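Endonuclease NucS (Thermococcus kodakarensis KOD1, PDB 5GKE) binds magnesium and cleaves mismatched double-stranded DNA as an endonuclease, and probably also cuts the single-stranded ends of branched DNA structures. Local coordinates at residues Arg89-Leu94 / Glu106-Glu110; Gly52-Ile56 / Leu65-Ser69; Asp4-Thr10 / Tyr113-Arg119. The protein carries 1 engineered substitution. All coordinates share one frame; numbering follows the deposited sequence.

Contact 1 (Arg89-Leu94 / Glu106-Glu110); sequences RENPVL and EVELE
Arg89 and Glu106 meet nearly at right angles beside an antiparallel beta hairpin, strands 92-98 and 103-109 of the PH-like N-terminal domain. The guanidinium comes end-on, NH1 and NH2 both donating to one oxygen, Glu106 OE2; the bond from Arg89 NH1 to Glu106 OE2 measures 3.0 Å. That oxygen lies in the guanidinium plane, yet both nitrogens reach it from the same side, above the carboxylate plane, and the two planes stand 61° apart. Val93 CG1 lies 3.9 Å from the plane of the Arg89 guanidinium, over one face and offset toward its rim. Glu87 is a second carboxylate partner for NH2, and the methyl and the two carboxylates together probably limit the rotation of the group.

Beyond Val93, Asn91 slants across Glu108. Asn91 ND2 donates to the anti lone pair of Glu108 OE2 at 3.1 Å, with the amide and carboxylate planes 32° apart. Glu108 reaches this point with CG anti to its backbone N (chi1 -172°) and the chain extended beyond, its CG passing close to Val93 CG2.

Leu94 and Val107 turn to the face opposite Val93 and Glu108, where Leu94 CB meets Val107 CB at 4.0 Å; Leu94 CD1 also meets Leu109 CD1. Ile56 of strand 52-58 packs against all three. In the backbone, Leu94 and Val107 form a hydrogen-bonded pair, while Val93 and Glu108 form the neighbouring non-hydrogen-bonded one. At the end away from the hairpin's turn, Leu109 N donates to Pro92 O, 2.8 Å away.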
loop_
_atom_site.group_PDB
_atom_site.type_symbol
_atom_site.label_atom_id
_atom_site.label_comp_id
_atom_site.label_asym_id
_atom_site.label_seq_id
_atom_site.Cartn_x
_atom_site.Cartn_y
_atom_site.Cartn_z
ATOM N N ARG A 89 -17.945 -26.672 -8.230
ATOM C CA ARG A 89 -16.984 -27.758 -8.332
ATOM C C ARG A 89 -17.300 -28.642 -7.142
ATOM O O ARG A 89 -18.404 -28.570 -6.605
ATOM C CB ARG A 89 -15.538 -27.262 -8.305
ATOM C CG ARG A 89 -15.216 -26.267 -9.410
ATOM C CD ARG A 89 -13.736 -25.894 -9.456
ATOM N NE ARG A 89 -13.516 -24.759 -10.355
ATOM C CZ ARG A 89 -12.432 -23.983 -10.347
ATOM N NH1 ARG A 89 -11.448 -24.218 -9.484
ATOM N NH2 ARG A 89 -12.336 -22.964 -11.201
ATOM N N GLU A 90 -16.380 -29.525 -6.783
ATOM C CA GLU A 90 -16.511 -30.310 -5.556
ATOM C C GLU A 90 -16.961 -29.411 -4.391
ATOM O O GLU A 90 -17.803 -29.801 -3.583
ATOM C CB GLU A 90 -15.184 -31.008 -5.224
ATOM C CG GLU A 90 -13.915 -30.154 -5.456
ATOM C CD GLU A 90 -13.527 -29.985 -6.934
ATOM O OE1 GLU A 90 -14.255 -30.486 -7.823
ATOM O OE2 GLU A 90 -12.491 -29.335 -7.203
ATOM N N ASN A 91 -16.408 -28.202 -4.331
ATOM C CA ASN A 91 -16.926 -27.130 -3.484
ATOM C C ASN A 91 -17.200 -25.903 -4.336
ATOM O O ASN A 91 -16.672 -25.784 -5.438
ATOM C CB ASN A 91 -15.938 -26.789 -2.380
ATOM C CG ASN A 91 -15.964 -27.787 -1.248
ATOM O OD1 ASN A 91 -17.027 -28.072 -0.672
ATOM N ND2 ASN A 91 -14.789 -28.320 -0.911
ATOM N N PRO A 92 -18.031 -24.980 -3.845
ATOM C CA PRO A 92 -18.176 -23.747 -4.624
ATOM C C PRO A 92 -16.841 -23.007 -4.676
ATOM O O PRO A 92 -16.080 -23.069 -3.717
ATOM C CB PRO A 92 -19.220 -22.944 -3.840
ATOM C CG PRO A 92 -19.843 -23.920 -2.885
ATOM C CD PRO A 92 -18.786 -24.936 -2.590
ATOM N N VAL A 93 -16.538 -22.342 -5.777
ATOM C CA VAL A 93 -15.259 -21.649 -5.881
ATOM C C VAL A 93 -15.486 -20.273 -6.478
ATOM O O VAL A 93 -16.081 -20.146 -7.552
ATOM C CB VAL A 93 -14.242 -22.449 -6.733
ATOM C CG1 VAL A 93 -12.955 -21.675 -6.919
ATOM C CG2 VAL A 93 -13.952 -23.782 -6.080
ATOM N N LEU A 94 -15.069 -19.248 -5.741
ATOM C CA LEU A 94 -15.056 -17.874 -6.237
ATOM C C LEU A 94 -13.812 -17.651 -7.106
ATOM O O LEU A 94 -12.711 -17.989 -6.682
ATOM C CB LEU A 94 -15.065 -16.903 -5.070
ATOM C CG LEU A 94 -16.342 -16.180 -4.658
ATOM C CD1 LEU A 94 -17.563 -17.028 -4.832
ATOM C CD2 LEU A 94 -16.201 -15.723 -3.228
ATOM N N GLU A 106 -8.310 -17.856 -6.879
ATOM C CA GLU A 106 -9.365 -18.836 -6.634
ATOM C C GLU A 106 -9.663 -19.000 -5.156
ATOM O O GLU A 106 -8.757 -19.292 -4.359
ATOM C CB GLU A 106 -8.994 -20.190 -7.235
ATOM C CG GLU A 106 -9.211 -20.270 -8.724
ATOM C CD GLU A 106 -8.967 -21.656 -9.269
ATOM O OE1 GLU A 106 -8.188 -22.411 -8.648
ATOM O OE2 GLU A 106 -9.554 -21.993 -10.319
ATOM N N VAL A 107 -10.927 -18.817 -4.778
ATOM C CA VAL A 107 -11.297 -19.065 -3.387
ATOM C C VAL A 107 -12.241 -20.249 -3.280
ATOM O O VAL A 107 -13.423 -20.154 -3.629
ATOM C CB VAL A 107 -11.953 -17.845 -2.728
ATOM C CG1 VAL A 107 -12.261 -18.146 -1.271
ATOM C CG2 VAL A 107 -11.056 -16.643 -2.832
ATOM N N GLU A 108 -11.707 -21.354 -2.768
ATOM C CA GLU A 108 -12.478 -22.564 -2.565
ATOM C C GLU A 108 -13.273 -22.456 -1.274
ATOM O O GLU A 108 -12.696 -22.384 -0.192
ATOM C CB GLU A 108 -11.555 -23.778 -2.509
ATOM C CG GLU A 108 -12.303 -25.106 -2.488
ATOM C CD GLU A 108 -11.405 -26.304 -2.196
ATOM O OE1 GLU A 108 -10.164 -26.183 -2.334
ATOM O OE2 GLU A 108 -11.950 -27.369 -1.824
ATOM N N LEU A 109 -14.595 -22.486 -1.365
ATOM C CA LEU A 109 -15.399 -22.336 -0.163
ATOM C C LEU A 109 -15.703 -23.712 0.401
ATOM O O LEU A 109 -16.516 -24.445 -0.149
ATOM C CB LEU A 109 -16.683 -21.588 -0.486
ATOM C CG LEU A 109 -16.459 -20.224 -1.129
ATOM C CD1 LEU A 109 -17.766 -19.648 -1.649
ATOM C CD2 LEU A 109 -15.843 -19.285 -0.115
ATOM N N GLU A 110 -15.052 -24.060 1.503
ATOM C CA GLU A 110 -15.239 -25.374 2.097
ATOM C C GLU A 110 -16.477 -25.422 2.980
ATOM O O GLU A 110 -17.212 -26.400 2.961
ATOM C CB GLU A 110 -14.008 -25.771 2.896
ATOM C CG GLU A 110 -12.774 -25.877 2.043
ATOM C CD GLU A 110 -11.541 -26.197 2.847
ATOM O OE1 GLU A 110 -11.307 -25.515 3.874
ATOM O OE2 GLU A 110 -10.817 -27.140 2.448
#

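Contact 2 (Gly52-Ile56 / Leu65-Ser69)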
loop_
_atom_site.group_PDB
_atom_site.type_symbol
_atom_site.label_atom_id
_atom_site.label_comp_id
_atom_site.label_asym_id
_atom_site.label_seq_id
_atom_site.Cartn_x
_atom_site.Cartn_y
_atom_site.Cartn_z
ATOM N N GLY A 52 -8.810 -22.214 6.414
ATOM C CA GLY A 52 -8.897 -21.277 7.517
ATOM C C GLY A 52 -10.106 -20.381 7.335
ATOM O O GLY A 52 -10.637 -20.241 6.225
ATOM N N ASP A 53 -10.551 -19.775 8.427
ATOM C CA ASP A 53 -11.700 -18.902 8.362
ATOM C C ASP A 53 -11.278 -17.504 7.965
ATOM O O ASP A 53 -10.323 -16.959 8.519
ATOM C CB ASP A 53 -12.432 -18.863 9.702
ATOM C CG ASP A 53 -12.959 -20.212 10.114
ATOM O OD1 ASP A 53 -13.076 -21.107 9.246
ATOM O OD2 ASP A 53 -13.257 -20.375 11.308
ATOM N N ARG A 54 -12.003 -16.917 7.016
ATOM C CA ARG A 54 -11.721 -15.559 6.585
ATOM C C ARG A 54 -12.994 -14.808 6.234
ATOM O O ARG A 54 -14.040 -15.398 5.972
ATOM C CB ARG A 54 -10.766 -15.553 5.369
ATOM C CG ARG A 54 -9.352 -15.994 5.684
ATOM C CD ARG A 54 -9.068 -17.386 5.143
ATOM N NE ARG A 54 -7.928 -18.005 5.813
ATOM C CZ ARG A 54 -7.306 -19.104 5.390
ATOM N NH1 ARG A 54 -7.700 -19.691 4.268
ATOM N NH2 ARG A 54 -6.277 -19.604 6.077
ATOM N N VAL A 55 -12.877 -13.489 6.247
ATOM C CA VAL A 55 -13.869 -12.607 5.684
ATOM C C VAL A 55 -13.506 -12.323 4.239
ATOM O O VAL A 55 -12.377 -11.932 3.947
ATOM C CB VAL A 55 -13.944 -11.287 6.434
ATOM C CG1 VAL A 55 -14.944 -10.384 5.754
ATOM C CG2 VAL A 55 -14.289 -11.533 7.906
ATOM N N ILE A 56 -14.472 -12.508 3.349
ATOM C CA ILE A 56 -14.285 -12.316 1.921
ATOM C C ILE A 56 -15.200 -11.203 1.441
ATOM O O ILE A 56 -16.385 -11.195 1.752
ATOM C CB ILE A 56 -14.578 -13.614 1.154
ATOM C CG1 ILE A 56 -13.549 -14.681 1.543
ATOM C CG2 ILE A 56 -14.581 -13.366 -0.346
ATOM C CD1 ILE A 56 -14.012 -16.111 1.320
ATOM N N LEU A 65 -11.429 -8.885 -1.819
ATOM C CA LEU A 65 -10.571 -8.912 -0.625
ATOM C C LEU A 65 -10.793 -10.151 0.220
ATOM O O LEU A 65 -11.927 -10.488 0.553
ATOM C CB LEU A 65 -10.810 -7.683 0.250
ATOM C CG LEU A 65 -10.904 -6.322 -0.433
ATOM C CD1 LEU A 65 -11.248 -5.269 0.586
ATOM C CD2 LEU A 65 -9.605 -5.983 -1.108
ATOM N N ILE A 66 -9.710 -10.831 0.565
ATOM C CA ILE A 66 -9.753 -11.885 1.576
ATOM C C ILE A 66 -8.990 -11.434 2.838
ATOM O O ILE A 66 -7.790 -11.126 2.783
ATOM C CB ILE A 66 -9.151 -13.209 1.060
ATOM C CG1 ILE A 66 -9.946 -13.755 -0.131
ATOM C CG2 ILE A 66 -9.112 -14.243 2.177
ATOM C CD1 ILE A 66 -9.422 -13.347 -1.454
ATOM N N HIS A 67 -9.679 -11.391 3.974
ATOM C CA HIS A 67 -9.057 -10.914 5.211
ATOM C C HIS A 67 -8.974 -12.003 6.252
ATOM O O HIS A 67 -9.960 -12.694 6.520
ATOM C CB HIS A 67 -9.819 -9.736 5.802
ATOM C CG HIS A 67 -9.437 -8.406 5.238
ATOM N ND1 HIS A 67 -8.304 -7.724 5.643
ATOM C CD2 HIS A 67 -10.049 -7.613 4.332
ATOM C CE1 HIS A 67 -8.234 -6.578 4.994
ATOM N NE2 HIS A 67 -9.280 -6.479 4.191
ATOM N N GLN A 68 -7.787 -12.157 6.832
ATOM C CA GLN A 68 -7.629 -12.980 8.014
ATOM C C GLN A 68 -7.933 -12.130 9.240
ATOM O O GLN A 68 -8.222 -10.940 9.106
ATOM C CB GLN A 68 -6.236 -13.560 8.069
ATOM C CG GLN A 68 -5.935 -14.351 6.847
ATOM C CD GLN A 68 -4.567 -14.979 6.889
ATOM O OE1 GLN A 68 -3.548 -14.287 6.797
ATOM N NE2 GLN A 68 -4.532 -16.302 7.020
ATOM N N SER A 69 -7.874 -12.720 10.429
ATOM C CA SER A 69 -8.246 -11.969 11.636
ATOM C C SER A 69 -7.102 -11.072 12.117
ATOM O O SER A 69 -7.238 -10.343 13.092
ATOM C CB SER A 69 -8.681 -12.917 12.743
ATOM O OG SER A 69 -7.785 -14.009 12.811
HETATM O O HOH W 1 -8.161 -15.395 9.785
#
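The Arg54 guanidinium has Gly52 CA over the centre of one face, 3.4 Å above its plane, while Gln68 NE2 approaches it obliquely, 3.9 Å from Arg54 NH2. The two side chains run side by side in the same direction, their guanidinium and amide planes 63° apart, across an antiparallel beta hairpin of the PH-like domain (strands 52-58 and 64-67). Both also meet Asp122 of the second subunit, whose OD1 accepts from Arg54 NE and Gln68 NE2. Arg54 NH1 also donates to Gly50 O, so bonds from two chains hold the buried guanidinium.

A bend at chi2 (106°) turns the Arg54 chain after CG, and its aliphatic root lies against Ile66, with Arg54 CB 3.8 Å from Ile66 CG2. Further along, Ile56 and Ile66 lie alongside each other, Ile56 CG1 to Ile66 CG1 at 4.1 Å, and continue into the apolar side chains of strand 103-109. The opposite face carries Val55 and His67; here His67 packs on Leu65 of the second subunit.

Val55 and His67 are a hydrogen-bonded pair, with His67 N to Val55 O the straighter of the two bonds. Where the strands separate, a water bridges them, donating to Asp53 O at 3.0 Å and accepting from Ser69 N at 2.8 Å.

Contact 3 (Asp4-Thr10 / Tyr113-Arg119)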
loop_
_atom_site.group_PDB
_atom_site.type_symbol
_atom_site.label_atom_id
_atom_site.label_comp_id
_atom_site.label_asym_id
_atom_site.label_seq_id
_atom_site.Cartn_x
_atom_site.Cartn_y
_atom_site.Cartn_z
ATOM N N ASP A 4 -34.634 -4.796 0.256
ATOM C CA ASP A 4 -33.968 -4.495 1.527
ATOM C C ASP A 4 -32.509 -4.140 1.288
ATOM O O ASP A 4 -31.888 -4.677 0.375
ATOM C CB ASP A 4 -34.052 -5.680 2.492
ATOM C CG ASP A 4 -35.343 -5.704 3.271
ATOM O OD1 ASP A 4 -36.207 -4.834 3.014
ATOM O OD2 ASP A 4 -35.493 -6.601 4.133
ATOM N N LYS A 5 -31.961 -3.247 2.111
ATOM C CA LYS A 5 -30.573 -2.846 1.960
ATOM C C LYS A 5 -29.636 -4.028 2.238
ATOM O O LYS A 5 -28.603 -4.168 1.572
ATOM C CB LYS A 5 -30.247 -1.655 2.859
ATOM C CG LYS A 5 -29.287 -0.663 2.185
ATOM C CD LYS A 5 -29.361 0.759 2.727
ATOM C CE LYS A 5 -29.374 1.749 1.572
ATOM N NZ LYS A 5 -29.553 3.180 1.941
ATOM N N VAL A 6 -30.031 -4.909 3.160
ATOM C CA VAL A 6 -29.202 -6.049 3.547
ATOM C C VAL A 6 -29.949 -7.377 3.504
ATOM O O VAL A 6 -31.079 -7.477 3.939
ATOM C CB VAL A 6 -28.615 -5.865 4.990
ATOM C CG1 VAL A 6 -27.830 -7.106 5.452
ATOM C CG2 VAL A 6 -27.742 -4.637 5.059
ATOM N N THR A 7 -29.282 -8.404 2.996
ATOM C CA THR A 7 -29.793 -9.761 3.019
ATOM C C THR A 7 -28.739 -10.657 3.653
ATOM O O THR A 7 -27.582 -10.582 3.298
ATOM C CB THR A 7 -30.111 -10.264 1.601
ATOM O OG1 THR A 7 -30.764 -9.235 0.854
ATOM C CG2 THR A 7 -30.981 -11.480 1.655
ATOM N N VAL A 8 -29.127 -11.494 4.599
ATOM C CA VAL A 8 -28.162 -12.285 5.337
ATOM C C VAL A 8 -28.654 -13.699 5.400
ATOM O O VAL A 8 -29.802 -13.932 5.763
ATOM C CB VAL A 8 -27.959 -11.773 6.792
ATOM C CG1 VAL A 8 -27.029 -12.696 7.555
ATOM C CG2 VAL A 8 -27.416 -10.379 6.805
ATOM N N ILE A 9 -27.803 -14.647 5.050
ATOM C CA ILE A 9 -28.121 -16.043 5.291
ATOM C C ILE A 9 -26.953 -16.742 5.962
ATOM O O ILE A 9 -25.830 -16.702 5.472
ATOM C CB ILE A 9 -28.449 -16.787 4.001
ATOM C CG1 ILE A 9 -29.645 -16.145 3.301
ATOM C CG2 ILE A 9 -28.736 -18.253 4.295
ATOM C CD1 ILE A 9 -30.003 -16.844 2.029
ATOM N N THR A 10 -27.230 -17.392 7.082
ATOM C CA THR A 10 -26.228 -18.177 7.775
ATOM C C THR A 10 -26.326 -19.619 7.330
ATOM O O THR A 10 -27.407 -20.094 6.981
ATOM C CB THR A 10 -26.387 -18.071 9.301
ATOM O OG1 THR A 10 -27.742 -18.382 9.665
ATOM C CG2 THR A 10 -26.058 -16.648 9.757
ATOM N N TYR A 113 -20.132 -19.980 6.369
ATOM C CA TYR A 113 -20.854 -19.693 7.611
ATOM C C TYR A 113 -21.885 -18.595 7.418
ATOM O O TYR A 113 -22.942 -18.591 8.043
ATOM C CB TYR A 113 -19.900 -19.271 8.723
ATOM C CG TYR A 113 -18.713 -20.177 8.937
ATOM C CD1 TYR A 113 -18.878 -21.474 9.417
ATOM C CD2 TYR A 113 -17.415 -19.723 8.694
ATOM C CE1 TYR A 113 -17.783 -22.307 9.626
ATOM C CE2 TYR A 113 -16.322 -20.550 8.905
ATOM C CZ TYR A 113 -16.511 -21.836 9.372
ATOM O OH TYR A 113 -15.431 -22.654 9.583
ATOM N N MET A 114 -21.558 -17.627 6.583
ATOM C CA MET A 114 -22.515 -16.577 6.289
ATOM C C MET A 114 -22.272 -16.028 4.891
ATOM O O MET A 114 -21.133 -15.983 4.426
ATOM C CB MET A 114 -22.425 -15.458 7.332
ATOM C CG MET A 114 -23.555 -14.448 7.242
ATOM S SD MET A 114 -23.175 -12.904 8.093
ATOM C CE MET A 114 -22.260 -12.073 6.781
ATOM N N VAL A 115 -23.348 -15.625 4.229
ATOM C CA VAL A 115 -23.260 -14.857 2.998
ATOM C C VAL A 115 -24.213 -13.680 3.128
ATOM O O VAL A 115 -25.287 -13.803 3.703
ATOM C CB VAL A 115 -23.596 -15.710 1.749
ATOM C CG1 VAL A 115 -24.920 -16.427 1.919
ATOM C CG2 VAL A 115 -23.629 -14.845 0.510
ATOM N N SER A 116 -23.820 -12.530 2.610
ATOM C CA SER A 116 -24.640 -11.343 2.762
ATOM C C SER A 116 -24.531 -10.437 1.560
ATOM O O SER A 116 -23.479 -10.342 0.909
ATOM C CB SER A 116 -24.246 -10.567 4.023
ATOM O OG SER A 116 -22.943 -10.014 3.877
ATOM N N VAL A 117 -25.633 -9.765 1.278
ATOM C CA VAL A 117 -25.681 -8.816 0.192
ATOM C C VAL A 117 -26.012 -7.471 0.782
ATOM O O VAL A 117 -27.020 -7.314 1.472
ATOM C CB VAL A 117 -26.714 -9.219 -0.873
ATOM C CG1 VAL A 117 -26.911 -8.106 -1.878
ATOM C CG2 VAL A 117 -26.277 -10.488 -1.559
ATOM N N PHE A 118 -25.150 -6.498 0.525
ATOM C CA PHE A 118 -25.313 -5.186 1.107
ATOM C C PHE A 118 -25.457 -4.188 -0.025
ATOM O O PHE A 118 -24.493 -3.885 -0.720
ATOM C CB PHE A 118 -24.115 -4.867 2.014
ATOM C CG PHE A 118 -24.158 -3.502 2.669
ATOM C CD1 PHE A 118 -25.345 -2.821 2.841
ATOM C CD2 PHE A 118 -22.987 -2.908 3.118
ATOM C CE1 PHE A 118 -25.356 -1.575 3.446
ATOM C CE2 PHE A 118 -23.002 -1.671 3.719
ATOM C CZ PHE A 118 -24.182 -1.006 3.885
ATOM N N ARG A 119 -26.653 -3.637 -0.192
ATOM C CA ARG A 119 -26.842 -2.735 -1.303
ATOM C C ARG A 119 -26.533 -1.374 -0.751
ATOM O O ARG A 119 -27.413 -0.668 -0.276
ATOM C CB ARG A 119 -28.283 -2.835 -1.844
ATOM C CG ARG A 119 -28.810 -4.275 -1.798
ATOM C CD ARG A 119 -30.267 -4.502 -2.231
ATOM N NE ARG A 119 -30.416 -5.873 -2.738
ATOM C CZ ARG A 119 -30.489 -6.973 -1.983
ATOM N NH1 ARG A 119 -30.474 -6.885 -0.656
ATOM N NH2 ARG A 119 -30.594 -8.174 -2.555
#
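An antiparallel strand pair sets the N-terminal strand 6-10 along strand 114-118 in the sheet of the N-terminal part of the chain, their directions 174° apart. Thr7 with Val117 and Ile9 with Val115 are the hydrogen-bonded pairs; Ile9 N reaches Val115 O at 3.0 Å. At the far end Tyr113 and Met114 both face Phe34, a classic beta bulge.

Arg119 closes the other end. Its backbone N donates to Lys5 O, and its side chain, extended from CG to NE, brings NH1 to the N-terminal segment. Arg119 NH1 donates to both Thr7 OG1 and Asp4 O, each at 2.8 Å. The bond to Thr7 OG1 is almost straight (175°) and lies in the guanidinium plane, whereas the one to Asp4 O is bent and tilted out of that plane. Val117 CG1 sits over the centre of one face of the Arg119 guanidinium, 3.7 Å from its plane, and Glu27 binds NE in a salt bridge. Thr7 OG1 is placed for its bond by lying beside its own backbone N, chi1 -43°.

Val6, Val8 and Thr10 share a face with Phe118, Ser116 and Met114. Val6 CG2 touches Phe118 CD1 at 3.7 Å, while Val8 CG1 meets Met114 SD at 3.9 Å. The Phe118 ring stacks on Phe34 of the second subunit. Ile9 and Val115 occupy the other face and pack on Leu20 of helix 14-27.

The Asp4 and Lys5 carbonyls and the Thr7 hydroxyl thus tie the N-terminal segment to Arg119 by directional bonds; Glu27 separately holds NE, and its charge would probably partly offset that of the guanidinium.

All three contacts belong to one antiparallel sheet in the N-terminal part of the chain, apart from the C-terminal nuclease domain with its magnesium site. Contact 3 joins the two ends of this region; contact 2 and then contact 1 follow in series within the chain it spans. The centres of contacts 1 and 2 lie about 14 Å apart, and the two contacts share an apolar core, Val107 CG1 touching Ile56 CD1 at 3.7 Å. Contact 3, centred about 17 Å from the centre of contact 2, meets it through Asp53 and Tyr113, and follows contact 1 through consecutive strands 103-109 and 111-118. Contacts 2 and 3 also touch the second subunit, linking this fold to the dimer.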